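Local atomic coordinates of trigger factor (PDB entry 2NSC), a protein that probably binds the ribosome through its N-terminal domain, present here, and acts as a chaperone and peptidyl-prolyl cis-trans isomerase for newly made chains. Residues 4-9 and 14-19; 26-31 and 53-58; 32-37 and 67-72; 39-42 and 48-51. One frame throughout, in Å; residues are numbered along the deposited sequence.

Interaction 1: 4-9 and 14-19; sequences KELERD and VLEYVF
Lys4 and Glu16 form a hydrogen-bonded antiparallel pair in the beta hairpin of the trigger factor N-terminal domain: Lys4 O accepts a hydrogen bond from Glu16 N at 2.8 Å, nearly straight (174° at the hydrogen), and Lys4 N donates back to Glu16 O at 2.9 Å. Beyond the non-hydrogen-bonded Glu5-Leu15 pair the register shifts by one. Leu6 N donates to Val14 O at 2.8 Å, while Val14 N turns to Glu7 O at 2.9 Å, so Leu6 and Glu7 both face one residue, the definition of a classic beta bulge. The helix-like psi of Leu6 (-37°) is what lets the extra residue fit without breaking the ladder; the strand segments still run antiparallel at 158°.

Outside the ladder, Val14 is gripped by two neighbours of the bulge, its CG1 lying 3.9 Å from Leu6 CD1 and its CG2 3.7 Å from Glu7 CG. Shortening Val14 to an alanine is likely to strip Leu6 CD1 and Glu7 CG of their nearest methyl partners. Leu6 also rests its branch point against Glu16 CB. The ammonium of Lys4 and the carboxylate of Glu16 do not touch, their charges acting at most through space. On the face carrying Glu5 and Leu15, the branch of Leu15 bends inward until CD2 stands 4.0 Å from Glu5 CB.

Interaction 2: 26-31 and 53-58; sequences QAEDKA and VLKMKL
Helix 21-36 and helix 51-58 of the N-terminal domain are bridged by a salt bridge between Glu28 and Lys55. Lys55 NZ donates to Glu28 OE2, modelled at 2.5 Å, a distance short enough that its exact value is doubtful at this resolution. The ammonium meets this oxygen end-on, nearly along the C-O bond, and NZ consequently stays 3.7 Å from Glu28 CD; a single carboxylate oxygen is used, not a two-pronged grip. The CA atoms of the pair are 9.5 Å apart, and the side chains span this gap by reaching from both helices. Glu28 leaves with CG anti to its carbonyl carbon and an extended chain, whereas Lys55 bends at chi3 (90°); the two side chains cross at about a right angle, the bend bringing NZ to OE2.

The two helices follow one another in the chain, joined by a long loop, and apolar residues occupy other faces of the same helices: Leu54 packs on Val32 and Leu35 of helix 21-36, and Ala31 on Phe62 of helix 62-71. The bridge itself lies at the surface, where solvent would be expected to weaken it. With an alanine in place of Glu28, the ammonium of Lys55 would probably lose its anionic mate and be set free to swing. The Glu28 side chain also touches Thr66 of helix 62-71.

Interaction 3: 32-37 and 67-72; sequences VRYLNQ and LDFLMD
Phe69 brings the far end of its ring against the root of the Tyr34 side chain, with CZ 3.7 Å from Tyr34 CB and CE2 of the same ring 3.8 Å from that CB. Taken as rings, the two form an offset edge-to-face pair: the centroids are 5.8 Å apart, the planes are inclined at 67°, and the edge of Phe69 is turned toward the face of Tyr34. The offset is plain from which atoms meet, since Phe69 CZ approaches Tyr34 CG and CD1, both at 3.9 Å, and not the middle of the ring. Tyr34 CG in turn lies in the plane of the phenyl ring at its edge.

The torsions explain the meeting. In Tyr34, CG is anti to the backbone N (chi1 175°), carrying the ring out beside helix 21-36. Phe69 takes the other common choice, CG anti to its carbonyl carbon (chi1 -75°), which sends its ring from helix 62-71 across the gap. The same phenyl ring touches Ala27 and Lys30, so it lies along Ala27, Lys30 and Tyr34, which follow one another at three- and four-residue steps on one side of helix 21-36.

No hydrogen bond links these segments, and the tyrosine OH sits well away from the phenyl ring. The contact is probably held by dispersion and burial of apolar surface, with at most a small edge-to-face electrostatic term.

Interaction 4: 39-42 and 48-51; sequences VEIP and RIPK
Ile49 drives its CD1 methyl between Val39 and Ile41, and this methyl carries most of the contact. Ile49 CD1 lies 3.8 Å from Val39 CG2 and 3.9 Å from Ile41 CG1, with Ile41 CG2 only slightly farther at 4.0 Å. A second, looser approach is made by Ile41 CD1, which stands 4.1 Å from Ile49 CG2. The approaches differ in direction: the Val39 side chain crosses that of Ile49 at about a right angle, and Ile41 meets it at a slant. No hydrogen bond joins the two segments, and the contact is made mainly by apolar side chains.

Torsions put the methyls in place. Ile41 holds CG1 between its backbone N and carbonyl carbon (chi1 79°), and its extended chi2 then carries CD1 back toward Ile49, although its CB does not point there. Ile49 has CG1 anti to its carbonyl carbon, which aims CD1 at the opposite segment. Its backbone N is anchored by a hydrogen bond to Asn36 OD1.

The two segments close the base of a loop whose sequence, Gly-Phe-Arg-Lys-Gly-Arg-Ile-Pro, matches the trigger-factor signature, which in relatives lies at the ribosome-binding tip, so this loop probably has that role here. Phe44 from the loop packs on both Ile49 and Pro50. Pro50 occupies the N-cap position, directly before helix 51-58, and that helix completes the cluster, Leu54 touching Ile49 while Val53 and Lys57 touch Ile41; helix 21-36 joins through Asn36, near its C-terminal end.

How the interactions relate
Interactions 2 and 3 share helix 21-36, with centres about 8 Å apart; Lys30 CB of the former lies 3.7 Å from Phe69 CG of the latter. Interaction 4 is nested in the loops that both close and is tied to them by Asn36 OD1 to Ile49 N at 2.9 Å and by Leu54 CG to Ile49 CG2 at 3.9 Å. Interaction 1 stands apart, its centre about 37 Å from that of interaction 4, on the opposite side of the chain's centre; it touches the helices where Phe19 CZ meets Leu70 O at 3.8 Å. The probable ribosome-binding loop thus sits at the end remote from the hairpin.

Interaction 1: 4-9 and 14-19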
loop_
_atom_site.group_PDB
_atom_site.type_symbol
_atom_site.label_atom_id
_atom_site.label_comp_id
_atom_site.label_asym_id
_atom_site.label_seq_id
_atom_site.Cartn_x
_atom_site.Cartn_y
_atom_site.Cartn_z
ATOM N N LYS A 4 -11.365 1.323 -11.399
ATOM C CA LYS A 4 -12.104 2.273 -12.202
ATOM C C LYS A 4 -11.315 2.521 -13.481
ATOM O O LYS A 4 -10.106 2.742 -13.433
ATOM C CB LYS A 4 -12.338 3.567 -11.395
ATOM C CG LYS A 4 -12.913 4.726 -12.189
ATOM C CD LYS A 4 -12.914 6.022 -11.392
ATOM C CE LYS A 4 -13.398 7.192 -12.250
ATOM N NZ LYS A 4 -13.216 8.511 -11.537
ATOM N N GLU A 5 -11.987 2.465 -14.625
ATOM C CA GLU A 5 -11.321 2.776 -15.896
ATOM C C GLU A 5 -11.230 4.294 -16.055
ATOM O O GLU A 5 -12.243 4.964 -16.174
ATOM C CB GLU A 5 -12.044 2.132 -17.083
ATOM C CG GLU A 5 -11.357 2.370 -18.414
ATOM C CD GLU A 5 -12.077 1.718 -19.595
ATOM O OE1 GLU A 5 -12.186 0.487 -19.634
ATOM O OE2 GLU A 5 -12.515 2.438 -20.509
ATOM N N LEU A 6 -10.015 4.834 -16.043
ATOM C CA LEU A 6 -9.831 6.281 -16.208
ATOM C C LEU A 6 -9.937 6.711 -17.666
ATOM O O LEU A 6 -10.451 7.788 -17.963
ATOM C CB LEU A 6 -8.498 6.742 -15.611
ATOM C CG LEU A 6 -8.287 6.577 -14.106
ATOM C CD1 LEU A 6 -6.902 7.105 -13.703
ATOM C CD2 LEU A 6 -9.392 7.292 -13.314
ATOM N N GLU A 7 -9.438 5.876 -18.575
ATOM C CA GLU A 7 -9.557 6.153 -19.998
ATOM C C GLU A 7 -9.234 4.954 -20.863
ATOM O O GLU A 7 -8.479 4.048 -20.466
ATOM C CB GLU A 7 -8.719 7.371 -20.430
ATOM C CG GLU A 7 -7.231 7.143 -20.546
ATOM C CD GLU A 7 -6.473 8.400 -20.956
ATOM O OE1 GLU A 7 -6.834 9.013 -21.977
ATOM O OE2 GLU A 7 -5.507 8.778 -20.264
ATOM N N ARG A 8 -9.828 4.975 -22.051
ATOM C CA ARG A 8 -9.539 4.028 -23.097
ATOM C C ARG A 8 -9.039 4.816 -24.293
ATOM O O ARG A 8 -9.679 5.771 -24.734
ATOM C CB ARG A 8 -10.803 3.251 -23.450
ATOM C CG ARG A 8 -10.597 2.180 -24.477
ATOM C CD ARG A 8 -11.852 1.339 -24.622
ATOM N NE ARG A 8 -11.805 0.101 -23.833
ATOM C CZ ARG A 8 -11.133 -1.000 -24.192
ATOM N NH1 ARG A 8 -10.418 -1.024 -25.314
ATOM N NH2 ARG A 8 -11.160 -2.074 -23.413
ATOM N N ASP A 9 -7.878 4.427 -24.799
ATOM C CA ASP A 9 -7.301 5.085 -25.948
ATOM C C ASP A 9 -6.794 4.019 -26.902
ATOM O O ASP A 9 -5.636 3.595 -26.819
ATOM C CB ASP A 9 -6.185 6.037 -25.503
ATOM C CG ASP A 9 -5.354 6.562 -26.671
ATOM O OD1 ASP A 9 -5.884 6.658 -27.810
ATOM O OD2 ASP A 9 -4.159 6.865 -26.442
ATOM N N VAL A 14 -6.241 2.728 -19.150
ATOM C CA VAL A 14 -5.745 3.212 -17.844
ATOM C C VAL A 14 -6.740 2.827 -16.740
ATOM O O VAL A 14 -7.943 3.133 -16.806
ATOM C CB VAL A 14 -5.512 4.743 -17.861
ATOM C CG1 VAL A 14 -4.945 5.239 -16.545
ATOM C CG2 VAL A 14 -4.585 5.121 -19.011
ATOM N N LEU A 15 -6.241 2.117 -15.742
ATOM C CA LEU A 15 -7.100 1.604 -14.697
ATOM C C LEU A 15 -6.554 2.088 -13.381
ATOM O O LEU A 15 -5.340 2.050 -13.171
ATOM C CB LEU A 15 -7.099 0.074 -14.703
ATOM C CG LEU A 15 -7.535 -0.660 -15.984
ATOM C CD1 LEU A 15 -7.290 -2.153 -15.802
ATOM C CD2 LEU A 15 -8.999 -0.408 -16.280
ATOM N N GLU A 16 -7.451 2.534 -12.510
ATOM C CA GLU A 16 -7.097 2.972 -11.181
ATOM C C GLU A 16 -7.657 2.007 -10.147
ATOM O O GLU A 16 -8.890 1.875 -10.007
ATOM C CB GLU A 16 -7.668 4.357 -10.931
ATOM C CG GLU A 16 -7.371 4.881 -9.544
ATOM C CD GLU A 16 -7.864 6.288 -9.380
ATOM O OE1 GLU A 16 -9.100 6.460 -9.261
ATOM O OE2 GLU A 16 -7.019 7.225 -9.377
ATOM N N TYR A 17 -6.753 1.344 -9.425
ATOM C CA TYR A 17 -7.111 0.383 -8.380
ATOM C C TYR A 17 -7.097 1.096 -7.040
ATOM O O TYR A 17 -6.107 1.709 -6.686
ATOM C CB TYR A 17 -6.113 -0.785 -8.360
ATOM C CG TYR A 17 -6.281 -1.753 -9.503
ATOM C CD1 TYR A 17 -6.946 -2.971 -9.306
ATOM C CD2 TYR A 17 -5.821 -1.447 -10.791
ATOM C CE1 TYR A 17 -7.126 -3.890 -10.359
ATOM C CE2 TYR A 17 -5.999 -2.348 -11.871
ATOM C CZ TYR A 17 -6.653 -3.570 -11.640
ATOM O OH TYR A 17 -6.832 -4.476 -12.644
ATOM N N VAL A 18 -8.205 1.026 -6.312
ATOM C CA VAL A 18 -8.317 1.577 -4.958
ATOM C C VAL A 18 -8.492 0.403 -3.991
ATOM O O VAL A 18 -9.410 -0.411 -4.144
ATOM C CB VAL A 18 -9.521 2.543 -4.850
ATOM C CG1 VAL A 18 -9.710 3.049 -3.408
ATOM C CG2 VAL A 18 -9.344 3.725 -5.808
ATOM N N PHE A 19 -7.609 0.328 -3.003
ATOM C CA PHE A 19 -7.547 -0.811 -2.108
ATOM C C PHE A 19 -8.208 -0.484 -0.778
ATOM O O PHE A 19 -8.057 0.622 -0.256
ATOM C CB PHE A 19 -6.097 -1.265 -1.901
ATOM C CG PHE A 19 -5.398 -1.640 -3.176
ATOM C CD1 PHE A 19 -5.530 -2.916 -3.703
ATOM C CD2 PHE A 19 -4.641 -0.701 -3.883
ATOM C CE1 PHE A 19 -4.890 -3.266 -4.907
ATOM C CE2 PHE A 19 -4.000 -1.045 -5.066
ATOM C CZ PHE A 19 -4.134 -2.334 -5.593
#

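Interaction 2: 26-31 and 53-58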
loop_
_atom_site.group_PDB
_atom_site.type_symbol
_atom_site.label_atom_id
_atom_site.label_comp_id
_atom_site.label_asym_id
_atom_site.label_seq_id
_atom_site.Cartn_x
_atom_site.Cartn_y
_atom_site.Cartn_z
ATOM N N GLN A 26 -3.518 -6.878 5.025
ATOM C CA GLN A 26 -2.894 -8.079 4.433
ATOM C C GLN A 26 -1.533 -7.773 3.770
ATOM O O GLN A 26 -0.563 -8.505 3.970
ATOM C CB GLN A 26 -3.845 -8.785 3.465
ATOM C CG GLN A 26 -4.958 -9.595 4.183
ATOM C CD GLN A 26 -6.001 -10.190 3.225
ATOM O OE1 GLN A 26 -6.781 -9.463 2.601
ATOM N NE2 GLN A 26 -6.019 -11.516 3.115
ATOM N N ALA A 27 -1.461 -6.669 3.033
ATOM C CA ALA A 27 -0.224 -6.241 2.374
ATOM C C ALA A 27 0.846 -5.820 3.390
ATOM O O ALA A 27 2.016 -6.180 3.233
ATOM C CB ALA A 27 -0.507 -5.114 1.398
ATOM N N GLU A 28 0.446 -5.065 4.419
ATOM C CA GLU A 28 1.343 -4.720 5.524
ATOM C C GLU A 28 1.944 -5.977 6.152
ATOM O O GLU A 28 3.132 -6.012 6.416
ATOM C CB GLU A 28 0.616 -3.894 6.588
ATOM C CG GLU A 28 0.221 -2.491 6.122
ATOM C CD GLU A 28 -0.433 -1.657 7.224
ATOM O OE1 GLU A 28 -1.664 -1.676 7.352
ATOM O OE2 GLU A 28 0.273 -0.966 7.963
ATOM N N ASP A 29 1.116 -7.006 6.375
ATOM C CA ASP A 29 1.564 -8.298 6.909
ATOM C C ASP A 29 2.585 -8.992 5.986
ATOM O O ASP A 29 3.536 -9.602 6.467
ATOM C CB ASP A 29 0.372 -9.244 7.123
ATOM C CG ASP A 29 -0.481 -8.885 8.338
ATOM O OD1 ASP A 29 0.002 -8.130 9.218
ATOM O OD2 ASP A 29 -1.641 -9.387 8.426
ATOM N N LYS A 30 2.375 -8.938 4.669
ATOM C CA LYS A 30 3.347 -9.513 3.752
ATOM C C LYS A 30 4.651 -8.736 3.866
ATOM O O LYS A 30 5.732 -9.325 3.825
ATOM C CB LYS A 30 2.861 -9.471 2.310
ATOM C CG LYS A 30 1.640 -10.345 2.008
ATOM C CD LYS A 30 1.171 -10.150 0.573
ATOM C CE LYS A 30 -0.178 -10.820 0.344
ATOM N NZ LYS A 30 -0.590 -10.733 -1.096
ATOM N N ALA A 31 4.545 -7.413 4.010
ATOM C CA ALA A 31 5.718 -6.550 4.145
ATOM C C ALA A 31 6.541 -6.906 5.381
ATOM O O ALA A 31 7.766 -6.970 5.319
ATOM C CB ALA A 31 5.294 -5.073 4.184
ATOM N N VAL A 53 7.576 -2.037 15.162
ATOM C CA VAL A 53 8.975 -1.671 15.216
ATOM C C VAL A 53 9.439 -1.354 13.799
ATOM O O VAL A 53 10.089 -0.336 13.566
ATOM C CB VAL A 53 9.801 -2.804 15.846
ATOM C CG1 VAL A 53 11.278 -2.427 15.942
ATOM C CG2 VAL A 53 9.238 -3.138 17.231
ATOM N N LEU A 54 9.070 -2.206 12.847
ATOM C CA LEU A 54 9.406 -1.964 11.447
ATOM C C LEU A 54 8.849 -0.623 10.948
ATOM O O LEU A 54 9.584 0.186 10.374
ATOM C CB LEU A 54 8.954 -3.134 10.576
ATOM C CG LEU A 54 9.766 -4.420 10.766
ATOM C CD1 LEU A 54 9.084 -5.574 10.087
ATOM C CD2 LEU A 54 11.188 -4.273 10.240
ATOM N N LYS A 55 7.569 -0.372 11.214
ATOM C CA LYS A 55 6.923 0.882 10.831
ATOM C C LYS A 55 7.625 2.095 11.422
ATOM O O LYS A 55 7.675 3.147 10.781
ATOM C CB LYS A 55 5.453 0.877 11.243
ATOM C CG LYS A 55 4.714 -0.349 10.739
ATOM C CD LYS A 55 3.235 -0.311 11.027
ATOM C CE LYS A 55 2.464 0.344 9.903
ATOM N NZ LYS A 55 1.005 0.116 10.095
ATOM N N MET A 56 8.165 1.942 12.637
ATOM C CA MET A 56 8.867 3.032 13.344
ATOM C C MET A 56 10.272 3.303 12.779
ATOM O O MET A 56 10.619 4.452 12.485
ATOM C CB MET A 56 8.928 2.744 14.851
ATOM C CG MET A 56 9.621 3.818 15.661
ATOM S SD MET A 56 10.053 3.272 17.323
ATOM C CE MET A 56 11.392 2.118 16.984
ATOM N N LYS A 57 11.062 2.236 12.635
ATOM C CA LYS A 57 12.394 2.296 12.024
ATOM C C LYS A 57 12.348 2.841 10.592
ATOM O O LYS A 57 13.013 3.833 10.271
ATOM C CB LYS A 57 13.039 0.899 12.001
ATOM C CG LYS A 57 13.209 0.226 13.358
ATOM C CD LYS A 57 14.216 0.946 14.208
ATOM C CE LYS A 57 14.331 0.313 15.574
ATOM N NZ LYS A 57 15.564 0.787 16.251
ATOM N N LEU A 58 11.548 2.182 9.752
ATOM C CA LEU A 58 11.440 2.504 8.329
ATOM C C LEU A 58 10.699 3.802 8.026
ATOM O O LEU A 58 10.978 4.442 7.018
ATOM C CB LEU A 58 10.762 1.362 7.564
ATOM C CG LEU A 58 11.325 -0.056 7.688
ATOM C CD1 LEU A 58 10.788 -0.936 6.583
ATOM C CD2 LEU A 58 12.834 -0.047 7.670
#

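Interaction 3: 32-37 and 67-72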
loop_
_atom_site.group_PDB
_atom_site.type_symbol
_atom_site.label_atom_id
_atom_site.label_comp_id
_atom_site.label_asym_id
_atom_site.label_seq_id
_atom_site.Cartn_x
_atom_site.Cartn_y
_atom_site.Cartn_z
ATOM N N VAL A 32 5.871 -7.145 6.505
ATOM C CA VAL A 32 6.548 -7.580 7.735
ATOM C C VAL A 32 7.268 -8.916 7.510
ATOM O O VAL A 32 8.437 -9.072 7.848
ATOM C CB VAL A 32 5.542 -7.666 8.928
ATOM C CG1 VAL A 32 6.181 -8.279 10.137
ATOM C CG2 VAL A 32 4.962 -6.278 9.251
ATOM N N ARG A 33 6.549 -9.864 6.922
ATOM C CA ARG A 33 7.061 -11.185 6.562
ATOM C C ARG A 33 8.314 -11.078 5.687
ATOM O O ARG A 33 9.311 -11.745 5.925
ATOM C CB ARG A 33 5.958 -11.934 5.806
ATOM C CG ARG A 33 6.085 -13.445 5.723
ATOM C CD ARG A 33 4.746 -14.028 5.233
ATOM N NE ARG A 33 3.736 -13.752 6.238
ATOM C CZ ARG A 33 2.483 -13.385 6.010
ATOM N NH1 ARG A 33 2.008 -13.227 4.771
ATOM N NH2 ARG A 33 1.700 -13.171 7.060
ATOM N N TYR A 34 8.241 -10.227 4.668
ATOM C CA TYR A 34 9.320 -10.065 3.702
ATOM C C TYR A 34 10.565 -9.482 4.371
ATOM O O TYR A 34 11.684 -9.936 4.143
ATOM C CB TYR A 34 8.833 -9.131 2.588
ATOM C CG TYR A 34 9.884 -8.773 1.574
ATOM C CD1 TYR A 34 10.121 -9.596 0.466
ATOM C CD2 TYR A 34 10.616 -7.596 1.689
ATOM C CE1 TYR A 34 11.090 -9.268 -0.489
ATOM C CE2 TYR A 34 11.581 -7.262 0.735
ATOM C CZ TYR A 34 11.817 -8.106 -0.343
ATOM O OH TYR A 34 12.776 -7.783 -1.282
ATOM N N LEU A 35 10.353 -8.456 5.191
ATOM C CA LEU A 35 11.436 -7.765 5.870
ATOM C C LEU A 35 12.122 -8.649 6.904
ATOM O O LEU A 35 13.342 -8.565 7.062
ATOM C CB LEU A 35 10.920 -6.493 6.521
ATOM C CG LEU A 35 10.644 -5.392 5.489
ATOM C CD1 LEU A 35 9.778 -4.286 6.083
ATOM C CD2 LEU A 35 11.955 -4.823 4.915
ATOM N N ASN A 36 11.350 -9.498 7.585
ATOM C CA ASN A 36 11.882 -10.361 8.640
ATOM C C ASN A 36 12.672 -11.540 8.109
ATOM O O ASN A 36 13.426 -12.174 8.857
ATOM C CB ASN A 36 10.766 -10.853 9.564
ATOM C CG ASN A 36 10.650 -10.029 10.829
ATOM O OD1 ASN A 36 11.642 -9.817 11.524
ATOM N ND2 ASN A 36 9.429 -9.573 11.148
ATOM N N GLN A 37 12.515 -11.827 6.821
ATOM C CA GLN A 37 13.339 -12.824 6.145
ATOM C C GLN A 37 14.692 -12.243 5.693
ATOM O O GLN A 37 15.590 -12.991 5.314
ATOM C CB GLN A 37 12.620 -13.372 4.907
ATOM C CG GLN A 37 11.330 -14.161 5.147
ATOM C CD GLN A 37 10.389 -14.089 3.927
ATOM O OE1 GLN A 37 10.616 -13.307 2.990
ATOM N NE2 GLN A 37 9.339 -14.901 3.933
ATOM N N LEU A 67 2.882 -0.899 -0.622
ATOM C CA LEU A 67 2.376 -0.697 -1.962
ATOM C C LEU A 67 2.892 -1.762 -2.922
ATOM O O LEU A 67 2.150 -2.185 -3.807
ATOM C CB LEU A 67 2.727 0.704 -2.456
ATOM C CG LEU A 67 1.849 1.814 -1.905
ATOM C CD1 LEU A 67 2.596 3.148 -1.993
ATOM C CD2 LEU A 67 0.498 1.860 -2.634
ATOM N N ASP A 68 4.144 -2.204 -2.754
ATOM C CA ASP A 68 4.699 -3.306 -3.582
ATOM C C ASP A 68 3.788 -4.526 -3.531
ATOM O O ASP A 68 3.462 -5.106 -4.551
ATOM C CB ASP A 68 6.083 -3.750 -3.097
ATOM C CG ASP A 68 7.193 -2.795 -3.505
ATOM O OD1 ASP A 68 6.999 -2.004 -4.457
ATOM O OD2 ASP A 68 8.270 -2.833 -2.868
ATOM N N PHE A 69 3.402 -4.923 -2.320
ATOM C CA PHE A 69 2.549 -6.085 -2.168
ATOM C C PHE A 69 1.105 -5.852 -2.626
ATOM O O PHE A 69 0.447 -6.784 -3.093
ATOM C CB PHE A 69 2.649 -6.663 -0.752
ATOM C CG PHE A 69 3.932 -7.420 -0.516
ATOM C CD1 PHE A 69 4.114 -8.687 -1.074
ATOM C CD2 PHE A 69 4.978 -6.840 0.216
ATOM C CE1 PHE A 69 5.315 -9.382 -0.879
ATOM C CE2 PHE A 69 6.167 -7.510 0.412
ATOM C CZ PHE A 69 6.351 -8.778 -0.135
ATOM N N LEU A 70 0.610 -4.622 -2.517
ATOM C CA LEU A 70 -0.702 -4.332 -3.073
ATOM C C LEU A 70 -0.669 -4.508 -4.592
ATOM O O LEU A 70 -1.594 -5.068 -5.165
ATOM C CB LEU A 70 -1.195 -2.937 -2.696
ATOM C CG LEU A 70 -1.693 -2.706 -1.266
ATOM C CD1 LEU A 70 -1.962 -1.230 -1.124
ATOM C CD2 LEU A 70 -2.961 -3.529 -0.936
ATOM N N MET A 71 0.409 -4.037 -5.217
ATOM C CA MET A 71 0.613 -4.160 -6.654
ATOM C C MET A 71 0.468 -5.605 -7.107
ATOM O O MET A 71 0.022 -5.858 -8.220
ATOM C CB MET A 71 1.991 -3.615 -7.057
ATOM C CG MET A 71 1.997 -2.166 -7.521
ATOM S SD MET A 71 3.676 -1.441 -7.688
ATOM C CE MET A 71 4.620 -2.732 -8.523
ATOM N N ASP A 72 0.803 -6.551 -6.232
ATOM C CA ASP A 72 0.722 -7.981 -6.559
ATOM C C ASP A 72 -0.705 -8.526 -6.639
ATOM O O ASP A 72 -0.901 -9.709 -6.903
ATOM C CB ASP A 72 1.507 -8.829 -5.532
ATOM C CG ASP A 72 3.014 -8.578 -5.566
ATOM O OD1 ASP A 72 3.512 -7.937 -6.529
ATOM O OD2 ASP A 72 3.708 -9.051 -4.629
#

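Interaction 4: 39-42 and 48-51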
loop_
_atom_site.group_PDB
_atom_site.type_symbol
_atom_site.label_atom_id
_atom_site.label_comp_id
_atom_site.label_asym_id
_atom_site.label_seq_id
_atom_site.Cartn_x
_atom_site.Cartn_y
_atom_site.Cartn_z
ATOM N N VAL A 39 16.172 -8.815 7.014
ATOM C CA VAL A 39 16.901 -7.921 7.904
ATOM C C VAL A 39 16.933 -8.435 9.334
ATOM O O VAL A 39 15.970 -9.023 9.811
ATOM C CB VAL A 39 16.379 -6.461 7.867
ATOM C CG1 VAL A 39 15.989 -6.067 6.452
ATOM C CG2 VAL A 39 15.206 -6.276 8.797
ATOM N N GLU A 40 18.060 -8.204 9.999
ATOM C CA GLU A 40 18.220 -8.536 11.399
ATOM C C GLU A 40 18.698 -7.306 12.150
ATOM O O GLU A 40 19.739 -6.744 11.811
ATOM C CB GLU A 40 19.238 -9.662 11.549
ATOM C CG GLU A 40 19.140 -10.403 12.874
ATOM C CD GLU A 40 20.165 -11.515 12.997
ATOM O OE1 GLU A 40 20.012 -12.566 12.324
ATOM O OE2 GLU A 40 21.132 -11.328 13.774
ATOM N N ILE A 41 17.938 -6.880 13.162
ATOM C CA ILE A 41 18.283 -5.665 13.919
ATOM C C ILE A 41 18.550 -5.949 15.403
ATOM O O ILE A 41 17.959 -6.876 15.973
ATOM C CB ILE A 41 17.225 -4.549 13.764
ATOM C CG1 ILE A 41 16.017 -4.812 14.664
ATOM C CG2 ILE A 41 16.860 -4.333 12.276
ATOM C CD1 ILE A 41 14.998 -3.676 14.674
ATOM N N PRO A 42 19.467 -5.177 16.032
ATOM C CA PRO A 42 19.743 -5.474 17.436
ATOM C C PRO A 42 18.467 -5.446 18.285
ATOM O O PRO A 42 17.579 -4.620 18.041
ATOM C CB PRO A 42 20.709 -4.354 17.855
ATOM C CG PRO A 42 21.324 -3.885 16.575
ATOM C CD PRO A 42 20.273 -4.039 15.538
ATOM N N ARG A 48 11.959 -12.070 13.886
ATOM C CA ARG A 48 10.945 -11.847 14.915
ATOM C C ARG A 48 10.681 -10.373 15.211
ATOM O O ARG A 48 10.175 -10.038 16.283
ATOM C CB ARG A 48 11.306 -12.591 16.221
ATOM C CG ARG A 48 11.688 -14.079 16.063
ATOM C CD ARG A 48 10.508 -14.975 15.712
ATOM N NE ARG A 48 9.380 -14.727 16.603
ATOM C CZ ARG A 48 9.151 -15.354 17.756
ATOM N NH1 ARG A 48 9.959 -16.312 18.191
ATOM N NH2 ARG A 48 8.088 -15.020 18.471
ATOM N N ILE A 49 11.022 -9.484 14.286
ATOM C CA ILE A 49 10.792 -8.054 14.540
ATOM C C ILE A 49 9.280 -7.753 14.464
ATOM O O ILE A 49 8.647 -8.061 13.461
ATOM C CB ILE A 49 11.583 -7.138 13.568
ATOM C CG1 ILE A 49 13.062 -7.553 13.482
ATOM C CG2 ILE A 49 11.452 -5.675 13.999
ATOM C CD1 ILE A 49 13.817 -6.975 12.273
ATOM N N PRO A 50 8.695 -7.179 15.536
ATOM C CA PRO A 50 7.271 -6.808 15.470
ATOM C C PRO A 50 6.957 -5.776 14.370
ATOM O O PRO A 50 7.817 -4.947 14.046
ATOM C CB PRO A 50 6.990 -6.219 16.869
ATOM C CG PRO A 50 8.054 -6.796 17.749
ATOM C CD PRO A 50 9.268 -6.872 16.857
ATOM N N LYS A 51 5.746 -5.847 13.807
ATOM C CA LYS A 51 5.260 -4.885 12.796
ATOM C C LYS A 51 5.448 -3.412 13.206
ATOM O O LYS A 51 5.909 -2.596 12.405
ATOM C CB LYS A 51 3.786 -5.161 12.420
ATOM C CG LYS A 51 3.155 -4.080 11.511
ATOM C CD LYS A 51 1.972 -4.573 10.684
ATOM C CE LYS A 51 0.747 -4.832 11.528
ATOM N NZ LYS A 51 -0.443 -5.140 10.673
#